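Local coordinates for protein beta-galactosidase/beta-glucuronidase (Faecalibacterium prausnitzii L2-6, PDB 6MVF) that binds flavin mononucleotide and, as a family 2 glycoside hydrolase of the human gut microbiome, probably cleaves glucuronic acid from beta-glucuronides, at residues 68-73 / 139-144; 145-150 / 358-363; 610-615 / 634-639. All coordinates share one frame; numbering follows the deposited sequence.

Interaction 1 of 3, residues 68-73 / 139-144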
loop_
_atom_site.group_PDB
_atom_site.type_symbol
_atom_site.label_atom_id
_atom_site.label_comp_id
_atom_site.label_asym_id
_atom_site.label_seq_id
_atom_site.Cartn_x
_atom_site.Cartn_y
_atom_site.Cartn_z
ATOM N N ARG A 68 21.698 6.608 -34.527
ATOM C CA ARG A 68 22.749 7.221 -33.723
ATOM C C ARG A 68 22.873 8.677 -34.150
ATOM O O ARG A 68 22.999 8.963 -35.346
ATOM C CB ARG A 68 24.082 6.480 -33.874
ATOM C CG ARG A 68 23.951 4.961 -33.669
ATOM C CD ARG A 68 25.296 4.249 -33.742
ATOM N NE ARG A 68 26.205 4.834 -32.762
ATOM C CZ ARG A 68 27.395 4.344 -32.442
ATOM N NH1 ARG A 68 27.838 3.242 -33.040
ATOM N NH2 ARG A 68 28.134 4.961 -31.522
ATOM N N THR A 69 22.807 9.591 -33.175
ATOM C CA THR A 69 22.686 11.021 -33.458
ATOM C C THR A 69 22.622 11.838 -32.174
ATOM O O THR A 69 22.826 11.312 -31.076
ATOM C CB THR A 69 21.435 11.319 -34.286
ATOM O OG1 THR A 69 21.496 12.661 -34.787
ATOM C CG2 THR A 69 20.153 11.138 -33.433
ATOM N N THR A 70 22.289 13.113 -32.293
ATOM C CA THR A 70 22.098 13.971 -31.136
ATOM C C THR A 70 20.612 14.245 -30.928
ATOM O O THR A 70 19.932 14.742 -31.833
ATOM C CB THR A 70 22.880 15.267 -31.299
ATOM O OG1 THR A 70 24.255 14.937 -31.571
ATOM C CG2 THR A 70 22.762 16.112 -30.014
ATOM N N GLY A 71 20.119 13.893 -29.744
ATOM C CA GLY A 71 18.789 14.267 -29.286
ATOM C C GLY A 71 18.907 15.269 -28.150
ATOM O O GLY A 71 19.731 15.101 -27.248
ATOM N N VAL A 72 18.093 16.318 -28.217
ATOM C CA VAL A 72 18.052 17.370 -27.208
ATOM C C VAL A 72 16.783 17.185 -26.394
ATOM O O VAL A 72 15.671 17.208 -26.943
ATOM C CB VAL A 72 18.095 18.770 -27.840
ATOM C CG1 VAL A 72 18.018 19.854 -26.764
ATOM C CG2 VAL A 72 19.357 18.923 -28.626
ATOM N N TYR A 73 16.956 16.981 -25.092
ATOM C CA TYR A 73 15.861 16.947 -24.132
ATOM C C TYR A 73 15.773 18.315 -23.477
ATOM O O TYR A 73 16.799 18.949 -23.215
ATOM C CB TYR A 73 16.077 15.877 -23.036
ATOM C CG TYR A 73 16.147 14.405 -23.474
ATOM C CD1 TYR A 73 17.341 13.832 -23.916
ATOM C CD2 TYR A 73 15.027 13.588 -23.391
ATOM C CE1 TYR A 73 17.411 12.498 -24.287
ATOM C CE2 TYR A 73 15.081 12.255 -23.760
ATOM C CZ TYR A 73 16.277 11.709 -24.213
ATOM O OH TYR A 73 16.306 10.369 -24.576
ATOM N N SER A 139 24.276 12.612 -27.187
ATOM C CA SER A 139 24.686 12.010 -28.445
ATOM C C SER A 139 25.163 10.587 -28.202
ATOM O O SER A 139 26.022 10.360 -27.343
ATOM C CB SER A 139 25.799 12.816 -29.105
ATOM O OG SER A 139 26.289 12.111 -30.241
ATOM N N ASN A 140 24.626 9.633 -28.971
ATOM C CA ASN A 140 25.155 8.274 -28.966
ATOM C C ASN A 140 25.979 7.965 -30.221
ATOM O O ASN A 140 26.116 6.799 -30.614
ATOM C CB ASN A 140 24.026 7.260 -28.769
ATOM C CG ASN A 140 23.100 7.152 -29.971
ATOM O OD1 ASN A 140 22.955 8.088 -30.751
ATOM N ND2 ASN A 140 22.453 5.995 -30.106
ATOM N N GLU A 141 26.543 8.996 -30.849
ATOM C CA GLU A 141 27.452 8.830 -31.975
ATOM C C GLU A 141 28.855 8.492 -31.485
ATOM O O GLU A 141 29.253 8.874 -30.375
ATOM C CB GLU A 141 27.489 10.107 -32.820
ATOM C CG GLU A 141 26.278 10.277 -33.739
ATOM C CD GLU A 141 26.112 11.694 -34.300
ATOM O OE1 GLU A 141 26.042 12.688 -33.511
ATOM O OE2 GLU A 141 26.036 11.801 -35.546
ATOM N N ASP A 142 29.601 7.767 -32.327
ATOM C CA ASP A 142 31.016 7.474 -32.076
ATOM C C ASP A 142 31.846 8.761 -31.998
ATOM O O ASP A 142 31.482 9.794 -32.565
ATOM C CB ASP A 142 31.544 6.569 -33.190
ATOM C CG ASP A 142 32.802 5.811 -32.800
ATOM O OD1 ASP A 142 33.289 5.969 -31.656
ATOM O OD2 ASP A 142 33.296 5.036 -33.650
ATOM N N THR A 143 32.951 8.718 -31.260
ATOM C CA THR A 143 33.898 9.824 -31.190
ATOM C C THR A 143 35.298 9.247 -31.080
ATOM O O THR A 143 35.464 8.080 -30.711
ATOM C CB THR A 143 33.677 10.769 -29.997
ATOM O OG1 THR A 143 34.382 10.269 -28.854
ATOM C CG2 THR A 143 32.200 10.959 -29.661
ATOM N N PRO A 144 36.328 10.036 -31.387
ATOM C CA PRO A 144 37.702 9.505 -31.268
ATOM C C PRO A 144 38.065 8.982 -29.881
ATOM O O PRO A 144 38.927 8.102 -29.780
ATOM C CB PRO A 144 38.571 10.708 -31.663
ATOM C CG PRO A 144 37.713 11.482 -32.612
ATOM C CD PRO A 144 36.289 11.316 -32.121
HETATM O O HOH W 1 30.818 2.652 -33.045
#

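Interaction 2 of 3, residues 145-150 / 358-363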
loop_
_atom_site.group_PDB
_atom_site.type_symbol
_atom_site.label_atom_id
_atom_site.label_comp_id
_atom_site.label_asym_id
_atom_site.label_seq_id
_atom_site.Cartn_x
_atom_site.Cartn_y
_atom_site.Cartn_z
ATOM N N SER A 145 37.432 9.477 -28.813
ATOM C CA SER A 145 37.742 9.043 -27.456
ATOM C C SER A 145 36.693 8.116 -26.842
ATOM O O SER A 145 36.833 7.740 -25.677
ATOM C CB SER A 145 37.924 10.258 -26.547
ATOM O OG SER A 145 36.714 10.990 -26.434
ATOM N N MET A 146 35.661 7.721 -27.586
ATOM C CA MET A 146 34.504 7.066 -26.984
ATOM C C MET A 146 34.697 5.564 -26.824
ATOM O O MET A 146 35.182 4.884 -27.729
ATOM C CB MET A 146 33.258 7.319 -27.832
ATOM C CG MET A 146 31.987 6.698 -27.269
ATOM S SD MET A 146 31.570 7.343 -25.626
ATOM C CE MET A 146 31.348 9.086 -26.017
ATOM N N TYR A 147 34.310 5.050 -25.657
ATOM C CA TYR A 147 33.965 3.649 -25.460
ATOM C C TYR A 147 32.567 3.565 -24.869
ATOM O O TYR A 147 32.194 4.423 -24.058
ATOM C CB TYR A 147 34.921 2.947 -24.514
ATOM C CG TYR A 147 36.330 2.827 -25.006
ATOM C CD1 TYR A 147 36.737 1.692 -25.681
ATOM C CD2 TYR A 147 37.266 3.831 -24.759
ATOM C CE1 TYR A 147 38.021 1.550 -26.117
ATOM C CE2 TYR A 147 38.562 3.699 -25.182
ATOM C CZ TYR A 147 38.939 2.545 -25.865
ATOM O OH TYR A 147 40.227 2.366 -26.308
ATOM N N PRO A 148 31.772 2.548 -25.236
ATOM C CA PRO A 148 32.041 1.485 -26.222
ATOM C C PRO A 148 31.987 1.969 -27.668
ATOM O O PRO A 148 31.328 2.967 -27.953
ATOM C CB PRO A 148 30.913 0.469 -25.976
ATOM C CG PRO A 148 29.777 1.293 -25.428
ATOM C CD PRO A 148 30.443 2.398 -24.609
ATOM N N ALA A 149 32.673 1.272 -28.572
ATOM C CA ALA A 149 32.634 1.655 -29.975
ATOM C C ALA A 149 32.399 0.444 -30.861
ATOM O O ALA A 149 31.710 0.540 -31.881
ATOM C CB ALA A 149 33.922 2.372 -30.367
ATOM N N SER A 150 32.948 -0.703 -30.470
ATOM C CA SER A 150 32.793 -1.944 -31.220
ATOM C C SER A 150 32.352 -3.038 -30.252
ATOM O O SER A 150 33.149 -3.505 -29.433
ATOM C CB SER A 150 34.097 -2.322 -31.926
ATOM O OG SER A 150 33.906 -3.481 -32.722
ATOM N N ILE A 358 33.930 -1.767 -16.837
ATOM C CA ILE A 358 33.798 -0.599 -17.708
ATOM C C ILE A 358 33.710 -1.100 -19.147
ATOM O O ILE A 358 34.140 -2.228 -19.420
ATOM C CB ILE A 358 34.978 0.368 -17.531
ATOM C CG1 ILE A 358 36.298 -0.363 -17.815
ATOM C CG2 ILE A 358 34.969 0.997 -16.145
ATOM C CD1 ILE A 358 37.511 0.464 -17.584
ATOM N N PRO A 359 33.162 -0.306 -20.098
ATOM C CA PRO A 359 33.053 -0.774 -21.495
ATOM C C PRO A 359 34.321 -0.586 -22.321
ATOM O O PRO A 359 34.257 -0.151 -23.468
ATOM C CB PRO A 359 31.903 0.071 -22.056
ATOM C CG PRO A 359 31.991 1.336 -21.278
ATOM C CD PRO A 359 32.481 0.980 -19.895
ATOM N N PHE A 360 35.477 -0.903 -21.747
ATOM C CA PHE A 360 36.750 -0.970 -22.471
ATOM C C PHE A 360 36.768 -2.281 -23.264
ATOM O O PHE A 360 37.283 -3.313 -22.824
ATOM C CB PHE A 360 37.892 -0.867 -21.468
ATOM C CG PHE A 360 39.244 -0.703 -22.081
ATOM C CD1 PHE A 360 39.381 -0.297 -23.404
ATOM C CD2 PHE A 360 40.394 -0.976 -21.325
ATOM C CE1 PHE A 360 40.643 -0.152 -23.961
ATOM C CE2 PHE A 360 41.656 -0.842 -21.871
ATOM C CZ PHE A 360 41.788 -0.429 -23.187
ATOM N N ILE A 361 36.167 -2.251 -24.455
ATOM C CA ILE A 361 35.743 -3.475 -25.125
ATOM C C ILE A 361 36.275 -3.546 -26.557
ATOM O O ILE A 361 36.238 -2.560 -27.303
ATOM C CB ILE A 361 34.202 -3.595 -25.103
ATOM C CG1 ILE A 361 33.734 -4.924 -25.700
ATOM C CG2 ILE A 361 33.555 -2.421 -25.800
ATOM C CD1 ILE A 361 32.434 -5.433 -25.079
ATOM N N SER A 362 36.784 -4.730 -26.923
ATOM C CA SER A 362 36.991 -5.191 -28.300
ATOM C C SER A 362 38.212 -4.613 -29.002
ATOM O O SER A 362 39.080 -5.371 -29.441
ATOM C CB SER A 362 35.770 -4.902 -29.170
ATOM O OG SER A 362 34.817 -5.935 -29.074
ATOM N N VAL A 363 38.265 -3.288 -29.143
ATOM C CA VAL A 363 39.181 -2.600 -30.051
ATOM C C VAL A 363 39.822 -1.448 -29.297
ATOM O O VAL A 363 39.146 -0.471 -28.958
ATOM C CB VAL A 363 38.467 -2.070 -31.302
ATOM C CG1 VAL A 363 39.412 -1.169 -32.085
ATOM C CG2 VAL A 363 37.923 -3.219 -32.160
HETATM O O HOH W 2 34.984 -0.618 -28.265
#

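Interaction 3 of 3, residues 610-615 / 634-639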
loop_
_atom_site.group_PDB
_atom_site.type_symbol
_atom_site.label_atom_id
_atom_site.label_comp_id
_atom_site.label_asym_id
_atom_site.label_seq_id
_atom_site.Cartn_x
_atom_site.Cartn_y
_atom_site.Cartn_z
ATOM N N TYR A 610 5.587 -41.032 -16.551
ATOM C CA TYR A 610 4.326 -41.645 -16.935
ATOM C C TYR A 610 3.849 -41.090 -18.269
ATOM O O TYR A 610 4.032 -39.905 -18.570
ATOM C CB TYR A 610 3.237 -41.405 -15.890
ATOM C CG TYR A 610 3.482 -42.072 -14.572
ATOM C CD1 TYR A 610 4.078 -41.376 -13.518
ATOM C CD2 TYR A 610 3.100 -43.390 -14.368
ATOM C CE1 TYR A 610 4.301 -41.982 -12.299
ATOM C CE2 TYR A 610 3.322 -44.012 -13.151
ATOM C CZ TYR A 610 3.922 -43.300 -12.122
ATOM O OH TYR A 610 4.124 -43.920 -10.922
ATOM N N CYS A 611 3.211 -41.961 -19.048
ATOM C CA CYS A 611 2.651 -41.607 -20.347
ATOM C C CYS A 611 1.206 -42.095 -20.383
ATOM O O CYS A 611 0.959 -43.304 -20.406
ATOM C CB CYS A 611 3.465 -42.221 -21.479
ATOM S SG CYS A 611 3.089 -41.508 -23.082
ATOM N N ASN A 612 0.259 -41.153 -20.367
ATOM C CA ASN A 612 -1.171 -41.444 -20.241
ATOM C C ASN A 612 -1.441 -42.415 -19.092
ATOM O O ASN A 612 -2.195 -43.382 -19.226
ATOM C CB ASN A 612 -1.745 -41.969 -21.556
ATOM C CG ASN A 612 -1.759 -40.907 -22.638
ATOM O OD1 ASN A 612 -1.874 -39.704 -22.344
ATOM N ND2 ASN A 612 -1.633 -41.340 -23.898
ATOM N N GLY A 613 -0.795 -42.147 -17.951
ATOM C CA GLY A 613 -0.986 -42.919 -16.744
ATOM C C GLY A 613 -0.194 -44.206 -16.644
ATOM O O GLY A 613 -0.132 -44.791 -15.555
ATOM N N LYS A 614 0.405 -44.677 -17.728
ATOM C CA LYS A 614 1.213 -45.888 -17.687
ATOM C C LYS A 614 2.671 -45.524 -17.407
ATOM O O LYS A 614 3.219 -44.600 -18.022
ATOM C CB LYS A 614 1.086 -46.654 -19.006
ATOM C CG LYS A 614 -0.365 -46.860 -19.449
ATOM C CD LYS A 614 -0.457 -47.368 -20.886
ATOM C CE LYS A 614 -0.883 -46.255 -21.870
ATOM N NZ LYS A 614 -0.923 -46.733 -23.292
ATOM N N GLU A 615 3.298 -46.250 -16.485
ATOM C CA GLU A 615 4.679 -45.952 -16.144
ATOM C C GLU A 615 5.609 -46.292 -17.304
ATOM O O GLU A 615 5.607 -47.415 -17.805
ATOM C CB GLU A 615 5.104 -46.707 -14.896
ATOM C CG GLU A 615 6.579 -46.504 -14.574
ATOM C CD GLU A 615 7.024 -47.302 -13.367
ATOM O OE1 GLU A 615 6.142 -47.827 -12.658
ATOM O OE2 GLU A 615 8.250 -47.413 -13.137
ATOM N N GLY A 634 -2.203 -39.973 -31.114
ATOM C CA GLY A 634 -2.934 -38.837 -30.590
ATOM C C GLY A 634 -2.154 -38.076 -29.540
ATOM O O GLY A 634 -0.925 -37.956 -29.631
ATOM N N PHE A 635 -2.857 -37.570 -28.528
ATOM C CA PHE A 635 -2.257 -36.741 -27.491
ATOM C C PHE A 635 -1.805 -37.592 -26.315
ATOM O O PHE A 635 -2.400 -38.628 -26.009
ATOM C CB PHE A 635 -3.238 -35.662 -27.029
ATOM C CG PHE A 635 -3.424 -34.575 -28.031
ATOM C CD1 PHE A 635 -2.424 -33.639 -28.242
ATOM C CD2 PHE A 635 -4.587 -34.499 -28.787
ATOM C CE1 PHE A 635 -2.576 -32.636 -29.183
ATOM C CE2 PHE A 635 -4.754 -33.511 -29.734
ATOM C CZ PHE A 635 -3.744 -32.574 -29.933
ATOM N N ASN A 636 -0.726 -37.149 -25.663
ATOM C CA ASN A 636 -0.082 -37.906 -24.596
ATOM C C ASN A 636 0.167 -36.992 -23.417
ATOM O O ASN A 636 0.783 -35.936 -23.572
ATOM C CB ASN A 636 1.252 -38.507 -25.048
ATOM C CG ASN A 636 1.091 -39.528 -26.164
ATOM O OD1 ASN A 636 1.054 -40.736 -25.920
ATOM N ND2 ASN A 636 0.997 -39.046 -27.389
ATOM N N VAL A 637 -0.284 -37.405 -22.244
ATOM C CA VAL A 637 0.066 -36.730 -21.004
ATOM C C VAL A 637 1.387 -37.310 -20.507
ATOM O O VAL A 637 1.473 -38.505 -20.215
ATOM C CB VAL A 637 -1.041 -36.895 -19.951
ATOM C CG1 VAL A 637 -0.551 -36.419 -18.577
ATOM C CG2 VAL A 637 -2.277 -36.144 -20.375
ATOM N N LEU A 638 2.419 -36.473 -20.414
ATOM C CA LEU A 638 3.691 -36.876 -19.828
ATOM C C LEU A 638 3.769 -36.291 -18.424
ATOM O O LEU A 638 3.688 -35.068 -18.244
ATOM C CB LEU A 638 4.880 -36.431 -20.680
ATOM C CG LEU A 638 5.239 -37.218 -21.959
ATOM C CD1 LEU A 638 5.584 -38.646 -21.640
ATOM C CD2 LEU A 638 4.109 -37.177 -22.955
ATOM N N MET A 639 3.880 -37.167 -17.431
ATOM C CA MET A 639 3.988 -36.750 -16.045
ATOM C C MET A 639 5.260 -37.323 -15.441
ATOM O O MET A 639 5.457 -38.543 -15.440
ATOM C CB MET A 639 2.768 -37.190 -15.232
ATOM C CG MET A 639 2.870 -36.709 -13.794
ATOM S SD MET A 639 1.420 -37.080 -12.831
ATOM C CE MET A 639 1.466 -38.867 -12.748
HETATM O O HOH W 3 0.709 -39.765 -17.638
#

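Interaction 1 of 3, residues 68-73 / 139-144
Arg68 and Thr69 both close on Asn140, where the chain enters strand 70-78 and leaves strand 131-139 in the sugar-binding domain. The guanidinium of Arg68 takes the backbone carbonyl side-on: NE and NH2 each donate to Asn140 O at 2.9 Å, and this oxygen lies near the guanidinium plane. A bend at chi3 (56°) in an otherwise extended chain turns that edge onto the carbonyl. Arginine suits the place because two neighbouring N-H groups can converge on one oxygen. Its NH1 gives a hydrogen bond to a water that bonds weakly to Asp142 OD2, while Asp142 OD1 has its main partner in Lys365.

Asn140 replies with its side chain. CG sits between the backbone N and the carbonyl carbon (chi1 70°), folding the amide back so that OD1 accepts from Thr69 N at 2.9 Å. Asn140 N in turn donates to Thr69 O at 3.2 Å, so backbone and amide together hold one residue. ND2 bonds to Phe155 O, which fixes the rotation of the amide; Thr69 OG1 bonds to Glu42.

Ser139 OG accepts from Glu141 N at 3.2 Å, an ST turn that accompanies the chain's departure from the strand. The aliphatic part of Glu141 then lies along Thr69, its CG 3.6 Å from Thr69 N, and OE1 takes a weak bond from Thr70 OG1.

Thr70 and Ser139 form an antiparallel non-hydrogen-bonded pair, and regular pairing continues from Gly71 with Val138. In this antiparallel sheet, strand 70-78 lies between 34-37 and 131-139, with 99-104 beyond the latter.

Interaction 2 of 3, residues 145-150 / 358-363
Tyr147 receives the edge of the Phe360 ring on one face, in an offset edge-to-face pair with centroids 5.2 Å apart and planes at 81°, while Val363 O lies at the tyrosine's edge, near its plane. The contact joins a loop of the sugar-binding domain to the loop between strand 353-357 and helix 368-385 of the TIM barrel, one of the beta-alpha loops of that fold. Both side chains point the same way: Phe360 carries CG anti to the backbone N (chi1 -171°), which brings its edge to the tyrosine face, with CD1 3.6 Å from Tyr147 CE1. Beyond this pair Phe360 also packs on helix 407-423. A tyrosine suits its place because the ring can fill this apolar site while OH bonds to Lys365 N.

Two prolines continue the seam. Pro148 follows a cis peptide bond, and its CD rests 3.8 Å from Pro359 CB. Phe360 is the centre of an inverse gamma turn, and Pro359 O, at the start of that turn, approaches Tyr147 CB. Further along, a water accepts from Ala149 N; its link to Ile361 O is doubtful, being too short. Beside it, Ile361 CG2 packs 3.9 Å from Pro148 CB.

Interaction 3 of 3, residues 610-615 / 634-639
Tyr610 and Met639 form an antiparallel hydrogen-bonded pair in the DUF4982 region: Tyr610 N donates to Met639 O at 2.7 Å and Met639 N to Tyr610 O at 3.0 Å. Cys611 and Leu638 follow as a non-hydrogen-bonded pair, where CA-H...O contacts from Leu638 CA to Tyr610 O and from Cys611 CA to Val637 O supplement the bonding.

The side-chain hydrogen bond belongs to Asn612. Its backbone N donates to Val637 O at 2.9 Å, and its side chain continues the pairing: OD1 accepts from Val637 N at 2.8 Å in a nearly straight bond (173°), although the donor stands above the amide plane. CG beside the backbone N (chi1 -68°) directs the amide across to the neighbouring strand. ND2 bonds to Asp632, which also pairs with Lys614. A water accepting from Gly613 N and donating to Val637 O closes the same corner. With an alanine in place of Asn612, Val637 N would probably be left without its acceptor and Asp632 without one of its donors.

Apolar contacts occupy both faces of the sheet. On one, Met639, bent at chi3 (67°), sets CE 3.7 Å from Tyr610 CD1, and Met639 and Val637 also meet Pro241 and Tyr239 of the second subunit. On the other, Cys611 SG lies 4.1 Å from Leu638 CD1, with Leu631 beside them.

Cys611 to Lys614 is a type I' turn, joining strands 606-611 and 614-620 in a hairpin. Asparagine and glycine tolerate its positive phi angles, and the amide of Asn612 additionally ties the turn to a third strand, 635-641, beyond the hairpin's own bonds.

In the fold
Interactions 1 and 2 are neighbours, their centres 15 Å apart, and share the chain running from strand 131-139 toward 163-168. They touch where Asp142 OD1 packs on Ala149 CB, and Lys365 of the barrel meets both, through Asp142 and Met146 O. Interaction 1 is partly buried and largely polar, tying two strand ends of one domain; interaction 2 is buried and mostly aromatic and apolar, as befits a seam between two domains. Interaction 3 stands apart, about 42 Å from interaction 2 by nearest atoms and across the chain's centre from it. It is partly buried, combines backbone pairing with side-chain contacts, and is the one of the three touched by a second subunit.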